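PspGI restriction endonuclease (Pyrococcus sp. GI-H, PDB 3BM3) probably cleaves DNA at specific sites as a type II restriction endonuclease, and is caught here in complex with its substrate DNA. Local coordinates at residues C[62-67]-C[94-99]; C[186-191]-C[211-216]; C[218-223]-C[243-248]. The protein carries 2 engineered substitutions. All blocks are in the same frame, centred on the assembly; numbering follows the deposited sequence.

Contact 1. Residues C[62-67]-C[94-99]. With nucleotides of chain A; nucleotides of chain B.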
# COMPACT_ATOMS: atom_id res chain seq x y z
N LYS C 62 9.10 -16.03 16.59
CA LYS C 62 10.08 -15.92 17.66
C LYS C 62 10.75 -14.56 17.66
O LYS C 62 10.89 -13.94 18.72
CB LYS C 62 11.14 -17.02 17.59
CG LYS C 62 12.02 -17.09 18.80
CD LYS C 62 11.15 -17.34 20.07
CE LYS C 62 11.76 -18.24 21.11
NZ LYS C 62 10.68 -18.67 22.07
N ALA C 63 11.11 -14.07 16.47
CA ALA C 63 11.73 -12.74 16.35
C ALA C 63 10.74 -11.71 16.84
O ALA C 63 11.14 -10.77 17.52
CB ALA C 63 12.09 -12.46 14.91
N PHE C 64 9.47 -11.89 16.52
CA PHE C 64 8.42 -10.93 17.00
C PHE C 64 8.33 -10.96 18.53
O PHE C 64 8.28 -9.93 19.20
CB PHE C 64 7.08 -11.26 16.39
CG PHE C 64 6.01 -10.24 16.66
CD1 PHE C 64 6.33 -8.92 16.92
CD2 PHE C 64 4.67 -10.58 16.56
CE1 PHE C 64 5.37 -7.98 17.16
CE2 PHE C 64 3.68 -9.63 16.78
CZ PHE C 64 4.05 -8.31 17.07
N GLU C 65 8.34 -12.14 19.10
CA GLU C 65 8.32 -12.26 20.54
C GLU C 65 9.53 -11.55 21.19
O GLU C 65 9.37 -10.83 22.20
CB GLU C 65 8.25 -13.73 20.95
CG GLU C 65 8.66 -14.02 22.34
CD GLU C 65 9.15 -15.46 22.47
OE1 GLU C 65 8.56 -16.34 21.79
OE2 GLU C 65 10.15 -15.67 23.20
N ILE C 66 10.71 -11.71 20.63
CA ILE C 66 11.89 -11.04 21.13
C ILE C 66 11.73 -9.53 21.00
O ILE C 66 11.97 -8.78 21.96
CB ILE C 66 13.17 -11.53 20.42
CG1 ILE C 66 13.43 -12.97 20.88
CG2 ILE C 66 14.37 -10.68 20.77
CD1 ILE C 66 14.44 -13.70 20.01
N TYR C 67 11.33 -9.11 19.81
CA TYR C 67 11.05 -7.70 19.57
C TYR C 67 10.12 -7.18 20.68
O TYR C 67 10.34 -6.14 21.27
CB TYR C 67 10.38 -7.51 18.21
CG TYR C 67 9.84 -6.13 18.13
CD1 TYR C 67 10.68 -5.07 17.81
CD2 TYR C 67 8.52 -5.87 18.49
CE1 TYR C 67 10.18 -3.78 17.82
CE2 TYR C 67 8.02 -4.62 18.50
CZ TYR C 67 8.85 -3.57 18.18
OH TYR C 67 8.35 -2.32 18.24
N GLN C 94 4.62 1.90 14.14
CA GLN C 94 5.36 2.18 12.91
C GLN C 94 6.61 1.31 12.80
O GLN C 94 6.94 0.81 11.73
CB GLN C 94 5.64 3.68 12.81
CG GLN C 94 4.39 4.50 12.73
CD GLN C 94 3.67 4.42 11.40
OE1 GLN C 94 3.33 3.32 10.95
NE2 GLN C 94 3.45 5.55 10.78
N ALA C 95 7.29 1.12 13.93
CA ALA C 95 8.40 0.15 14.01
C ALA C 95 7.95 -1.24 13.67
O ALA C 95 8.62 -1.95 12.93
CB ALA C 95 9.05 0.20 15.40
N ARG C 96 6.80 -1.67 14.18
CA ARG C 96 6.30 -3.00 13.94
C ARG C 96 5.98 -3.20 12.47
O ARG C 96 6.27 -4.25 11.98
CB ARG C 96 5.08 -3.27 14.82
CG ARG C 96 5.46 -3.46 16.29
CD ARG C 96 4.32 -4.03 17.09
NE ARG C 96 3.09 -3.26 17.08
CZ ARG C 96 2.75 -2.33 17.98
NH1 ARG C 96 3.58 -1.99 18.95
NH2 ARG C 96 1.59 -1.73 17.87
N PHE C 97 5.41 -2.21 11.79
CA PHE C 97 5.13 -2.34 10.37
C PHE C 97 6.45 -2.53 9.63
O PHE C 97 6.64 -3.49 8.90
CB PHE C 97 4.44 -1.08 9.88
CG PHE C 97 2.97 -1.00 10.24
CD1 PHE C 97 2.14 -2.12 10.06
CD2 PHE C 97 2.40 0.18 10.64
CE1 PHE C 97 0.79 -2.02 10.29
CE2 PHE C 97 1.03 0.25 10.90
CZ PHE C 97 0.25 -0.84 10.70
N SER C 98 7.36 -1.60 9.83
CA SER C 98 8.63 -1.62 9.09
C SER C 98 9.41 -2.91 9.42
O SER C 98 9.84 -3.65 8.52
CB SER C 98 9.45 -0.37 9.38
OG SER C 98 10.64 -0.41 8.62
N ARG C 99 9.55 -3.19 10.71
CA ARG C 99 10.28 -4.38 11.16
C ARG C 99 9.66 -5.70 10.79
O ARG C 99 10.37 -6.65 10.47
CB ARG C 99 10.48 -4.34 12.67
CG ARG C 99 11.37 -3.21 13.12
CD ARG C 99 11.33 -3.11 14.64
NE ARG C 99 12.32 -2.19 15.15
CZ ARG C 99 13.48 -2.53 15.71
NH1 ARG C 99 13.82 -3.79 15.85
NH2 ARG C 99 14.32 -1.59 16.14
P DA A 6 1.95 -6.65 8.78
OP1 DA A 6 2.05 -7.68 7.71
OP2 DA A 6 0.92 -6.81 9.84
O5' DA A 6 3.39 -6.55 9.44
C5' DA A 6 3.58 -5.86 10.66
C4' DA A 6 3.40 -6.81 11.81
O4' DA A 6 4.53 -7.71 11.91
C3' DA A 6 3.28 -6.14 13.18
O3' DA A 6 2.13 -6.67 13.82
C2' DA A 6 4.55 -6.55 13.90
C1' DA A 6 4.82 -7.90 13.28
N9 DA A 6 6.19 -8.39 13.40
C8 DA A 6 6.62 -9.64 13.06
N7 DA A 6 7.90 -9.84 13.28
C5 DA A 6 8.34 -8.64 13.81
C6 DA A 6 9.60 -8.21 14.25
N6 DA A 6 10.69 -8.99 14.24
N1 DA A 6 9.70 -6.95 14.73
C2 DA A 6 8.61 -6.18 14.75
N3 DA A 6 7.37 -6.47 14.35
C4 DA A 6 7.30 -7.73 13.89
P DG B 9 4.39 10.85 10.74
OP1 DG B 9 3.46 11.74 11.48
OP2 DG B 9 5.17 11.39 9.59
O5' DG B 9 5.42 10.24 11.78
C5' DG B 9 4.94 9.56 12.93
C4' DG B 9 5.72 8.29 13.15
O4' DG B 9 5.48 7.36 12.06
C3' DG B 9 7.23 8.46 13.22
O3' DG B 9 7.74 7.47 14.11
C2' DG B 9 7.66 8.17 11.79
C1' DG B 9 6.71 7.05 11.41
N9 DG B 9 6.43 6.95 9.98
C8 DG B 9 6.19 7.98 9.11
N7 DG B 9 5.92 7.58 7.90
C5 DG B 9 5.99 6.20 7.97
C6 DG B 9 5.79 5.21 6.97
O6 DG B 9 5.48 5.38 5.78
N1 DG B 9 5.97 3.93 7.47
C2 DG B 9 6.30 3.63 8.77
N2 DG B 9 6.42 2.33 9.06
N3 DG B 9 6.49 4.54 9.71
C4 DG B 9 6.32 5.79 9.24
P DC A 5 5.59 -5.61 3.97
OP1 DC A 5 5.80 -7.03 4.29
OP2 DC A 5 5.10 -5.21 2.63
O5' DC A 5 4.58 -5.02 5.05
C5' DC A 5 4.86 -5.17 6.43
C4' DC A 5 3.83 -4.43 7.24
O4' DC A 5 3.92 -3.04 6.89
C3' DC A 5 2.39 -4.87 6.94
O3' DC A 5 1.73 -5.21 8.15
C2' DC A 5 1.75 -3.66 6.29
C1' DC A 5 2.62 -2.50 6.72
N1 DC A 5 2.70 -1.45 5.71
C2 DC A 5 2.49 -0.13 6.09
O2 DC A 5 2.33 0.12 7.29
N3 DC A 5 2.48 0.84 5.14
C4 DC A 5 2.69 0.52 3.86
N4 DC A 5 2.63 1.49 2.95
C5 DC A 5 2.96 -0.82 3.45
C6 DC A 5 2.96 -1.76 4.40
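Tyr-67 meets Arg-96 and Arg-99 of the other helix with its ring. On one flank, Tyr-67 CE2 lies 3.6 Å from Arg-96 CG. On the other, Tyr-67 CE1 lies 3.4 Å from Arg-99 CD. Both arginine stems cross the tyrosine at about a right angle. CG of Tyr-67 sits opposite the backbone N (chi1 167°), which swings the ring across to the other helix. Arg-96 bends at chi3 (-58°) and Arg-99 stays extended from CG to NE; each thereby brings NE to a DNA phosphate in a salt bridge. Phe-64 adds a lighter touch, with Arg-96 CD at its ring edge. The segment axes come no closer than 12.1 Å, and DNA fills part of the interval. The adenine of DA6 of chain A has both aromatic rings on one face: Phe-64 CD1 is 3.4 Å from C4, and Tyr-67 CG is 3.5 Å from N1. This fits the base flipping attributed to this complex. Gln-94 holds DG9 of chain B twice. Its backbone O accepts from N2 at 3.1 Å, and its NE2 donates to O4' at 3.0 Å. Glu-71 receives the hydroxyl of Tyr-67 and pairs with Arg-96 NH1, while Gln-93 bonds Arg-96 NH2. The segments, on helices 52-80 and 85-115, run roughly antiparallel. Helix 20-31 touches Ala-63 and Arg-99, and Phe-97 packs on Phe-97 of the second subunit.

Contact 2. Residues C[186-191]-C[211-216]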
# COMPACT_ATOMS: atom_id res chain seq x y z
N ASN C 186 10.68 -12.17 -15.54
CA ASN C 186 10.11 -13.15 -14.64
C ASN C 186 9.85 -12.41 -13.34
O ASN C 186 10.77 -12.01 -12.66
CB ASN C 186 11.09 -14.27 -14.43
CG ASN C 186 11.42 -14.97 -15.71
OD1 ASN C 186 10.56 -15.59 -16.31
ND2 ASN C 186 12.66 -14.82 -16.16
N PHE C 187 8.59 -12.24 -13.02
CA PHE C 187 8.22 -11.43 -11.87
C PHE C 187 7.32 -12.27 -11.00
O PHE C 187 6.23 -12.67 -11.43
CB PHE C 187 7.47 -10.19 -12.34
CG PHE C 187 7.29 -9.18 -11.27
CD1 PHE C 187 8.13 -8.09 -11.18
CD2 PHE C 187 6.27 -9.32 -10.34
CE1 PHE C 187 7.96 -7.15 -10.18
CE2 PHE C 187 6.11 -8.38 -9.34
CZ PHE C 187 6.94 -7.30 -9.28
N TRP C 188 7.80 -12.58 -9.79
CA TRP C 188 7.09 -13.47 -8.90
C TRP C 188 6.70 -12.70 -7.66
O TRP C 188 7.44 -11.87 -7.19
CB TRP C 188 7.94 -14.67 -8.49
CG TRP C 188 8.41 -15.54 -9.62
CD1 TRP C 188 8.15 -15.40 -10.94
CD2 TRP C 188 9.26 -16.69 -9.50
NE1 TRP C 188 8.80 -16.38 -11.66
CE2 TRP C 188 9.46 -17.20 -10.79
CE3 TRP C 188 9.82 -17.38 -8.42
CZ2 TRP C 188 10.22 -18.33 -11.03
CZ3 TRP C 188 10.61 -18.49 -8.67
CH2 TRP C 188 10.77 -18.96 -9.95
N PHE C 189 5.52 -13.00 -7.15
CA PHE C 189 5.00 -12.34 -5.97
C PHE C 189 4.93 -13.36 -4.87
O PHE C 189 4.39 -14.46 -5.03
CB PHE C 189 3.59 -11.85 -6.23
CG PHE C 189 2.95 -11.19 -5.05
CD1 PHE C 189 3.10 -9.82 -4.85
CD2 PHE C 189 2.24 -11.92 -4.14
CE1 PHE C 189 2.54 -9.21 -3.73
CE2 PHE C 189 1.68 -11.30 -3.03
CZ PHE C 189 1.81 -9.96 -2.85
N VAL C 190 5.39 -12.94 -3.70
CA VAL C 190 5.32 -13.74 -2.50
C VAL C 190 4.58 -12.95 -1.42
O VAL C 190 4.97 -11.84 -1.11
CB VAL C 190 6.73 -14.06 -1.95
CG1 VAL C 190 6.63 -14.84 -0.67
CG2 VAL C 190 7.55 -14.76 -2.99
N GLY C 191 3.53 -13.55 -0.88
CA GLY C 191 2.79 -12.98 0.21
C GLY C 191 2.87 -13.95 1.33
O GLY C 191 3.01 -15.16 1.11
N ARG C 211 4.11 -15.73 -11.35
CA ARG C 211 3.92 -16.75 -10.32
C ARG C 211 3.53 -16.06 -9.02
O ARG C 211 4.10 -15.02 -8.67
CB ARG C 211 5.18 -17.59 -10.12
CG ARG C 211 5.69 -18.25 -11.40
CD ARG C 211 6.88 -19.13 -11.15
NE ARG C 211 6.60 -20.39 -10.48
CZ ARG C 211 6.09 -21.49 -11.04
NH1 ARG C 211 5.70 -21.48 -12.31
NH2 ARG C 211 5.92 -22.58 -10.31
N VAL C 212 2.58 -16.66 -8.31
CA VAL C 212 2.11 -16.12 -7.04
C VAL C 212 2.40 -17.16 -6.00
O VAL C 212 1.95 -18.29 -6.15
CB VAL C 212 0.63 -15.81 -7.13
CG1 VAL C 212 0.04 -15.66 -5.73
CG2 VAL C 212 0.43 -14.53 -7.99
N TYR C 213 3.11 -16.77 -4.95
CA TYR C 213 3.43 -17.65 -3.84
C TYR C 213 2.68 -17.24 -2.59
O TYR C 213 2.62 -16.07 -2.26
CB TYR C 213 4.91 -17.66 -3.53
CG TYR C 213 5.67 -18.30 -4.66
CD1 TYR C 213 5.99 -19.65 -4.63
CD2 TYR C 213 6.02 -17.55 -5.78
CE1 TYR C 213 6.65 -20.24 -5.68
CE2 TYR C 213 6.68 -18.11 -6.83
CZ TYR C 213 6.99 -19.48 -6.79
OH TYR C 213 7.65 -20.04 -7.85
N VAL C 214 2.10 -18.22 -1.93
CA VAL C 214 1.20 -17.96 -0.82
C VAL C 214 1.72 -18.74 0.39
O VAL C 214 2.28 -19.80 0.26
CB VAL C 214 -0.27 -18.34 -1.18
CG1 VAL C 214 -0.74 -17.68 -2.49
CG2 VAL C 214 -0.47 -19.81 -1.27
N ILE C 215 1.57 -18.18 1.58
CA ILE C 215 1.99 -18.86 2.77
C ILE C 215 1.34 -20.25 2.72
O ILE C 215 0.20 -20.40 2.34
CB ILE C 215 1.57 -18.08 4.03
CG1 ILE C 215 2.18 -18.70 5.28
CG2 ILE C 215 0.05 -17.87 4.11
CD1 ILE C 215 2.13 -17.79 6.50
N ASP C 216 2.08 -21.28 3.12
CA ASP C 216 1.65 -22.65 2.86
C ASP C 216 0.26 -22.92 3.37
O ASP C 216 -0.51 -23.60 2.69
CB ASP C 216 2.63 -23.67 3.42
CG ASP C 216 3.94 -23.72 2.66
OD1 ASP C 216 4.25 -22.82 1.87
OD2 ASP C 216 4.69 -24.69 2.91
O HOH W 1 -0.05 -15.69 1.38
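Trp-188 and Arg-211 leave their strands alike, each with CG anti to the carbonyl carbon (chi1 -60° and -56°), and so lie side by side, pointing the same way. With chi2 extended, Arg-211 lays CD over the indole, 3.5 Å from the centroid of the Trp-188 five-membered ring, a CH-pi contact. Tyr-213 brings its hydroxyl over the same indole face, where OH lies 3.4 Å from Trp-188 CZ3. A bend at chi3 turns Arg-211 NE to Tyr-213 OH, to which it donates at 2.9 Å in the guanidinium plane. These arginine contacts hold for the modelled conformer, one of two. On this face Val-190 CG2 also rests against Tyr-213 CB. The strands are parallel neighbours of a beta-alpha-beta unit through helix 198-206, consistent with the central sheet of the PD-(D/E)XK nuclease fold. Three backbone bonds join them: Phe-189 N to Arg-211 O, Tyr-213 N to Phe-189 O, and Gly-191 N to Tyr-213 O. Water 1 links Ile-215 N to Gly-191 O, weakly at the latter. Asp-252 of helix 249-259 bonds both Tyr-213 OH and Arg-211 NH2. In that conformer phenol and arginine share one acid, which may offset positive charge beside the indole.

Contact 3. Residues C[218-223]-C[243-248]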
# COMPACT_ATOMS: atom_id res chain seq x y z
N ARG C 218 -2.32 -21.21 3.49
CA ARG C 218 -3.42 -20.65 2.70
C ARG C 218 -3.58 -21.33 1.34
O ARG C 218 -4.58 -21.19 0.69
CB ARG C 218 -3.17 -19.14 2.55
CG ARG C 218 -4.17 -18.38 1.72
CD ARG C 218 -5.61 -18.66 2.07
NE ARG C 218 -6.44 -17.73 1.31
CZ ARG C 218 -7.68 -17.97 0.91
NH1 ARG C 218 -8.28 -19.13 1.19
NH2 ARG C 218 -8.32 -17.06 0.22
N TYR C 219 -2.57 -22.08 0.92
CA TYR C 219 -2.55 -22.64 -0.42
C TYR C 219 -3.79 -23.48 -0.66
O TYR C 219 -4.52 -23.27 -1.61
CB TYR C 219 -1.29 -23.45 -0.65
CG TYR C 219 -1.25 -24.05 -2.02
CD1 TYR C 219 -0.86 -23.29 -3.11
CD2 TYR C 219 -1.67 -25.34 -2.23
CE1 TYR C 219 -0.87 -23.83 -4.39
CE2 TYR C 219 -1.65 -25.89 -3.49
CZ TYR C 219 -1.27 -25.12 -4.57
OH TYR C 219 -1.27 -25.70 -5.82
N ASP C 220 -4.02 -24.46 0.19
CA ASP C 220 -5.14 -25.39 -0.06
C ASP C 220 -6.49 -24.70 -0.15
O ASP C 220 -7.28 -24.99 -1.06
CB ASP C 220 -5.18 -26.49 0.99
CG ASP C 220 -4.13 -27.55 0.76
OD1 ASP C 220 -3.44 -27.50 -0.26
OD2 ASP C 220 -4.02 -28.46 1.62
N SER C 221 -6.79 -23.81 0.78
CA SER C 221 -8.10 -23.16 0.79
C SER C 221 -8.22 -22.22 -0.40
O SER C 221 -9.29 -22.08 -0.97
CB SER C 221 -8.34 -22.41 2.11
OG SER C 221 -7.33 -21.45 2.39
N LEU C 222 -7.12 -21.59 -0.79
CA LEU C 222 -7.14 -20.70 -1.94
C LEU C 222 -7.44 -21.47 -3.19
O LEU C 222 -8.30 -21.08 -3.98
CB LEU C 222 -5.82 -19.91 -2.06
CG LEU C 222 -5.70 -19.15 -3.37
CD1 LEU C 222 -6.85 -18.13 -3.53
CD2 LEU C 222 -4.33 -18.50 -3.48
N ILE C 223 -6.76 -22.60 -3.37
CA ILE C 223 -7.00 -23.45 -4.52
C ILE C 223 -8.44 -23.98 -4.51
O ILE C 223 -9.10 -24.03 -5.55
CB ILE C 223 -5.97 -24.59 -4.60
CG1 ILE C 223 -4.54 -24.06 -4.80
CG2 ILE C 223 -6.33 -25.60 -5.70
CD1 ILE C 223 -4.35 -23.11 -5.95
N ILE C 243 0.10 -20.64 -9.15
CA ILE C 243 -0.05 -20.31 -7.73
C ILE C 243 0.65 -21.41 -6.99
O ILE C 243 0.41 -22.56 -7.25
CB ILE C 243 -1.55 -20.26 -7.31
CG1 ILE C 243 -2.25 -19.12 -8.04
CG2 ILE C 243 -1.70 -20.12 -5.83
CD1 ILE C 243 -3.80 -19.24 -7.99
N ARG C 244 1.52 -21.04 -6.06
CA ARG C 244 2.42 -21.99 -5.43
C ARG C 244 2.48 -21.72 -3.94
O ARG C 244 2.26 -20.61 -3.49
CB ARG C 244 3.83 -21.86 -5.99
CG ARG C 244 4.00 -21.91 -7.49
CD ARG C 244 3.92 -23.29 -7.96
NE ARG C 244 5.19 -23.99 -7.70
CZ ARG C 244 5.30 -25.31 -7.63
NH1 ARG C 244 4.22 -26.07 -7.72
NH2 ARG C 244 6.47 -25.85 -7.42
N ARG C 245 2.83 -22.75 -3.19
CA ARG C 245 3.15 -22.56 -1.80
C ARG C 245 4.47 -21.82 -1.68
O ARG C 245 5.41 -22.05 -2.44
CB ARG C 245 3.26 -23.92 -1.11
CG ARG C 245 2.01 -24.69 -1.06
CD ARG C 245 2.31 -26.04 -0.41
NE ARG C 245 1.10 -26.79 -0.08
CZ ARG C 245 0.45 -27.61 -0.93
NH1 ARG C 245 0.89 -27.78 -2.17
NH2 ARG C 245 -0.64 -28.26 -0.52
N PHE C 246 4.57 -20.99 -0.65
CA PHE C 246 5.82 -20.36 -0.29
C PHE C 246 6.98 -21.34 -0.27
O PHE C 246 8.05 -21.08 -0.78
CB PHE C 246 5.67 -19.71 1.08
CG PHE C 246 6.94 -19.13 1.61
CD1 PHE C 246 7.33 -17.85 1.25
CD2 PHE C 246 7.78 -19.86 2.43
CE1 PHE C 246 8.49 -17.31 1.76
CE2 PHE C 246 8.96 -19.32 2.92
CZ PHE C 246 9.29 -18.04 2.58
N SER C 247 6.75 -22.51 0.30
CA SER C 247 7.84 -23.45 0.41
C SER C 247 8.42 -23.85 -0.92
O SER C 247 9.57 -24.30 -0.98
CB SER C 247 7.36 -24.68 1.17
OG SER C 247 7.23 -24.35 2.52
N ASP C 248 7.61 -23.74 -1.97
CA ASP C 248 8.02 -24.19 -3.29
C ASP C 248 8.96 -23.23 -3.97
O ASP C 248 9.60 -23.59 -4.98
CB ASP C 248 6.82 -24.30 -4.22
CG ASP C 248 5.86 -25.39 -3.85
OD1 ASP C 248 6.18 -26.18 -2.99
OD2 ASP C 248 4.77 -25.40 -4.44
O HOH W 2 -0.28 -24.85 -7.83
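The Tyr-219 ring is covered on one face by Ile-223 CG1 of its own helix, while the guanidinium of Arg-245 approaches from the opposite side. The motif is a beta-alpha-beta crossover: helix 216-227 lies in the connection between parallel strands 211-214 and 243-245, and its segment runs nearly antiparallel to the latter. Tyr-219 CD2 sits over the centre of that guanidinium, 3.4 Å from Arg-245 CZ, the planes 36° apart. At the ring edge lies the backbone of Ile-243, whose O is 3.4 Å from Tyr-219 CE1. Water 2 is also in the ring plane, but its very short distances to Tyr-219 OH and Ile-243 O make its placement doubtful. With CG opposite the backbone N (chi1 180°), the ring reaches the strand and meets Ile-243 edge-first. Arg-245 CG presses on Tyr-219 CG at 3.5 Å. The extended chain crosses the ring at about a right angle and reaches Asp-220, whose OD1 forms a salt bridge with Arg-245 NH2 at 2.9 Å. The carboxylate and guanidinium planes are 84° apart, and this end lies toward solvent. With a serine in place of Tyr-219, the guanidinium of Arg-245 would lose the ring beside it and is likely to turn more freely. Val-214 of the neighbouring strand backs both Tyr-219 and Leu-222. Deeper in, Ile-243 CG2 touches Leu-222 CD2 at 3.9 Å and Ile-223 CD1 at 4.0 Å.

Overall arrangement
Contacts 2 and 3 hold the same sheet, with centres 9 Å apart. Strand 211-214 of contact 2 leads directly into the helix of contact 3. The two also touch: Val-214 O probably accepts from Phe-246 N, and Asp-216 OD2 lies in a probable hydrogen bond with Ser-247 OG. Contact 2 is buried and built on backbone bonds. Contact 3 is only partly buried, at the outer strand, with apolar contacts inside and a salt bridge outside. Contact 1 stands apart in the long helices, about 12 Å from contact 2 between nearest atoms. It too is buried, with DNA lying between its helices, and its arginines answer phosphates.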